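Local coordinates for protein JamJ (PDB 5DOZ) that acts as an NADPH-binding enoyl reductase of a polyketide synthase and, unusually for such enzymes, is linked to cyclopropane formation, at residues A150-Q153 with S154-V158; Q290-K293 with K294-C298. All blocks are in the same frame, centred on the assembly; numbering follows the deposited sequence.

Contact 1: A150-Q153 with S154-V158; sequences AKIQ and SGERV
I152 and Q153 meet E156 and V158 just after helix 136-149, where K151 is the first residue to leave the helical backbone and turns with positive phi (50°). I152 comes next: its CG1 branch lies anti to the backbone N (chi1 -165°), which carries CD1 to V158, 3.6 Å from V158 CB. The two side chains meet at about a right angle, and both also rest on L146 and V225, so this pair belongs to the buried side of the loop. The polar grip falls on Q153. Its side-chain NE2 folds back onto K151 O from above the plane of that carbonyl, with the oxygen close to the plane of the amide; the 2.5 Å from Q153 NE2 to K151 O is shorter than expected and its exact length doubtful. The backbone N of Q153 donates to E156 OE1 at 2.8 Å (N-H...O 157°), reaching the anti side of the carboxylate somewhat out of its plane. Q153 O then accepts a weak bond of 3.3 Å from E156 N, closing a type II turn in which G155 has positive phi. E156 thus holds the turn by both backbone and side chain, while its OE2 forms a salt bridge with R248, whose guanidinium also bonds A150 O. Cutting E156 back to an alanine is likely to leave Q153 N and R248 without their carboxylate partner, the turn resting on its weak backbone bond. The arrangement is a tight loop joining a helix to strand 157-160, a central strand of the six-stranded parallel sheet, as in the Rossmann-type nucleotide-binding fold of the medium-chain dehydrogenase/reductase family.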
# COMPACT_ATOMS: atom_id res chain seq x y z
N ALA A 150 -13.71 -8.85 0.64
CA ALA A 150 -15.04 -8.32 0.33
C ALA A 150 -15.74 -8.99 -0.86
O ALA A 150 -16.96 -8.87 -1.00
CB ALA A 150 -14.99 -6.82 0.12
N LYS A 151 -14.97 -9.66 -1.72
CA LYS A 151 -15.52 -10.38 -2.87
C LYS A 151 -16.47 -9.52 -3.71
O LYS A 151 -17.57 -9.96 -4.07
CB LYS A 151 -16.22 -11.67 -2.42
CG LYS A 151 -15.28 -12.82 -2.09
CD LYS A 151 -16.05 -14.08 -1.72
CE LYS A 151 -15.19 -15.33 -1.80
NZ LYS A 151 -14.02 -15.27 -0.87
N ILE A 152 -16.04 -8.30 -4.02
CA ILE A 152 -16.84 -7.35 -4.78
C ILE A 152 -17.23 -7.89 -6.18
O ILE A 152 -16.43 -8.58 -6.82
CB ILE A 152 -16.13 -5.97 -4.87
CG1 ILE A 152 -17.11 -4.88 -5.33
CG2 ILE A 152 -14.87 -6.04 -5.73
CD1 ILE A 152 -16.65 -3.47 -5.01
N GLN A 153 -18.45 -7.58 -6.61
CA GLN A 153 -18.98 -8.01 -7.92
C GLN A 153 -19.43 -6.80 -8.74
O GLN A 153 -19.64 -5.72 -8.18
CB GLN A 153 -20.15 -8.98 -7.75
CG GLN A 153 -19.95 -10.09 -6.72
CD GLN A 153 -18.86 -11.07 -7.11
OE1 GLN A 153 -18.84 -11.59 -8.23
NE2 GLN A 153 -17.96 -11.35 -6.17
N SER A 154 -19.59 -6.98 -10.05
CA SER A 154 -20.04 -5.88 -10.92
C SER A 154 -21.47 -5.49 -10.59
O SER A 154 -22.28 -6.33 -10.21
CB SER A 154 -19.90 -6.25 -12.41
OG SER A 154 -21.07 -6.88 -12.90
N GLY A 155 -21.76 -4.20 -10.73
CA GLY A 155 -23.08 -3.67 -10.38
C GLY A 155 -23.15 -3.20 -8.94
O GLY A 155 -24.10 -2.51 -8.55
N GLU A 156 -22.15 -3.57 -8.15
CA GLU A 156 -22.08 -3.16 -6.76
C GLU A 156 -21.43 -1.79 -6.64
O GLU A 156 -20.61 -1.40 -7.47
CB GLU A 156 -21.33 -4.18 -5.91
CG GLU A 156 -22.03 -5.53 -5.80
CD GLU A 156 -21.51 -6.37 -4.65
OE1 GLU A 156 -20.30 -6.70 -4.63
OE2 GLU A 156 -22.32 -6.70 -3.75
N ARG A 157 -21.83 -1.05 -5.61
CA ARG A 157 -21.30 0.29 -5.40
C ARG A 157 -20.24 0.26 -4.30
O ARG A 157 -20.46 -0.32 -3.24
CB ARG A 157 -22.42 1.28 -5.09
CG ARG A 157 -23.48 1.33 -6.19
CD ARG A 157 -24.51 2.44 -5.99
NE ARG A 157 -25.41 2.17 -4.87
CZ ARG A 157 -26.49 1.39 -4.93
NH1 ARG A 157 -26.84 0.79 -6.06
NH2 ARG A 157 -27.23 1.22 -3.85
N VAL A 158 -19.09 0.86 -4.59
CA VAL A 158 -17.97 0.88 -3.66
C VAL A 158 -17.51 2.31 -3.37
O VAL A 158 -17.38 3.13 -4.28
CB VAL A 158 -16.78 0.00 -4.14
CG1 VAL A 158 -16.23 0.48 -5.49
CG2 VAL A 158 -15.67 -0.05 -3.10

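Contact 2: Q290-K293 with K294-C298; sequences QIWK and KLIQC
I291 O takes K294 N at 2.9 Å, and W292 O takes L295 N, at the junction where helix 287-293 gives way to helix 296-300. Both bonds reach back three residues, with the donors standing well above the planes of the carbonyls they meet, so the chain tightens here; the four-residue helical spacing survives at K294 N only as a weak bond to Q290 O. W292 O is gripped twice, since I296 N also binds it at 2.8 Å, almost in line with the C=O. L295 occupies the N-cap position of the second helix. A water ties the two segments together as well, donating to K293 O and accepting from Q297 N, with a weak bond to Q297 OE1.

Among the side chains, W292 and I296 carry the packing. W292 CG is anti to its own N (chi1 -173°), which swings the indole forward along the chain toward I296, and I296 CB lies over one face, 3.9 Å from the centroid of the five-membered ring, in a CH-pi contact. I296 CG1 is 3.6 Å from W292 CZ2, and I296 CD1 comes 3.4 Å from W292 NE1. L295 CB approaches the six-membered part of the indole at 4.0 Å from W292 CE3, and L295 CD1 lies beside I291 CG2. K294 CG sits 3.1 Å from Q290 O, a close contact and not a hydrogen bond. The junction is therefore held by backbone bonds and a bridging water, and by apolar contact of the indole with I296 and L295.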
# COMPACT_ATOMS: atom_id res chain seq x y z
N GLN A 290 -0.08 -16.01 -4.90
CA GLN A 290 -1.45 -16.18 -5.38
C GLN A 290 -2.04 -14.90 -5.95
O GLN A 290 -2.55 -14.90 -7.08
CB GLN A 290 -2.35 -16.77 -4.30
CG GLN A 290 -2.33 -18.30 -4.24
CD GLN A 290 -2.84 -18.97 -5.51
OE1 GLN A 290 -3.65 -18.41 -6.26
NE2 GLN A 290 -2.37 -20.19 -5.76
N ILE A 291 -1.97 -13.80 -5.19
CA ILE A 291 -2.49 -12.51 -5.65
C ILE A 291 -1.87 -12.14 -7.00
O ILE A 291 -2.58 -11.77 -7.93
CB ILE A 291 -2.28 -11.38 -4.62
CG1 ILE A 291 -3.18 -11.61 -3.39
CG2 ILE A 291 -2.56 -10.01 -5.23
CD1 ILE A 291 -2.94 -10.63 -2.26
N TRP A 292 -0.55 -12.28 -7.10
CA TRP A 292 0.16 -11.88 -8.32
C TRP A 292 -0.24 -12.70 -9.53
O TRP A 292 -0.36 -12.16 -10.63
CB TRP A 292 1.68 -11.92 -8.12
CG TRP A 292 2.42 -11.36 -9.29
CD1 TRP A 292 3.36 -12.00 -10.04
CD2 TRP A 292 2.27 -10.05 -9.86
NE1 TRP A 292 3.81 -11.17 -11.04
CE2 TRP A 292 3.15 -9.97 -10.95
CE3 TRP A 292 1.46 -8.94 -9.55
CZ2 TRP A 292 3.27 -8.82 -11.74
CZ3 TRP A 292 1.57 -7.80 -10.33
CH2 TRP A 292 2.47 -7.75 -11.41
N LYS A 293 -0.44 -14.00 -9.32
CA LYS A 293 -0.97 -14.89 -10.35
C LYS A 293 -2.32 -14.41 -10.89
O LYS A 293 -2.67 -14.68 -12.04
CB LYS A 293 -1.14 -16.31 -9.80
CG LYS A 293 -0.03 -17.28 -10.19
CD LYS A 293 -0.50 -18.72 -10.03
CE LYS A 293 -1.56 -19.06 -11.07
NZ LYS A 293 -2.36 -20.26 -10.69
N LYS A 294 -3.08 -13.72 -10.04
CA LYS A 294 -4.40 -13.22 -10.42
C LYS A 294 -4.33 -11.79 -10.94
O LYS A 294 -5.36 -11.22 -11.30
CB LYS A 294 -5.38 -13.33 -9.24
CG LYS A 294 -5.33 -14.67 -8.50
CD LYS A 294 -6.71 -15.18 -8.12
CE LYS A 294 -6.65 -16.25 -7.03
NZ LYS A 294 -6.48 -15.64 -5.68
N LEU A 295 -3.13 -11.22 -10.98
CA LEU A 295 -2.94 -9.83 -11.40
C LEU A 295 -2.04 -9.62 -12.61
O LEU A 295 -2.28 -8.69 -13.39
CB LEU A 295 -2.43 -8.96 -10.24
CG LEU A 295 -3.41 -8.44 -9.18
CD1 LEU A 295 -2.67 -7.57 -8.18
CD2 LEU A 295 -4.58 -7.67 -9.79
N ILE A 296 -1.01 -10.46 -12.76
CA ILE A 296 0.03 -10.23 -13.79
C ILE A 296 -0.52 -10.17 -15.22
O ILE A 296 -0.03 -9.39 -16.03
CB ILE A 296 1.21 -11.24 -13.70
CG1 ILE A 296 2.38 -10.77 -14.59
CG2 ILE A 296 0.77 -12.66 -14.04
CD1 ILE A 296 3.68 -11.53 -14.44
N GLN A 297 -1.53 -10.98 -15.51
CA GLN A 297 -2.10 -11.05 -16.85
C GLN A 297 -2.85 -9.76 -17.22
O GLN A 297 -2.83 -9.35 -18.38
CB GLN A 297 -3.01 -12.28 -17.00
CG GLN A 297 -2.24 -13.60 -16.98
CD GLN A 297 -3.07 -14.78 -16.52
OE1 GLN A 297 -4.25 -14.64 -16.16
NE2 GLN A 297 -2.47 -15.96 -16.53
N CYS A 298 -3.47 -9.12 -16.23
CA CYS A 298 -4.12 -7.83 -16.42
C CYS A 298 -3.11 -6.73 -16.82
O CYS A 298 -3.39 -5.92 -17.70
CB CYS A 298 -4.87 -7.41 -15.15
SG CYS A 298 -5.77 -8.72 -14.28
O HOH W 1 -3.43 -12.70 -13.97

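How the contacts relate
Contact 1 closes well before contact 2 opens along the chain; their centres lie about 19 Å apart and their nearest atoms about 9 Å, so they do not touch. Helix 136-149 relates them. Contact 1 follows directly from its end, whereas contact 2 lays I291 on F140 and N148 of this helix and sets K294 and L295 against Y143. Contact 1 leads into a central strand of the parallel sheet; contact 2 breaks a helical stretch that follows the last strand of that sheet. In contact 2 the side chain of I291 is about 10 Å from the bound NADPH.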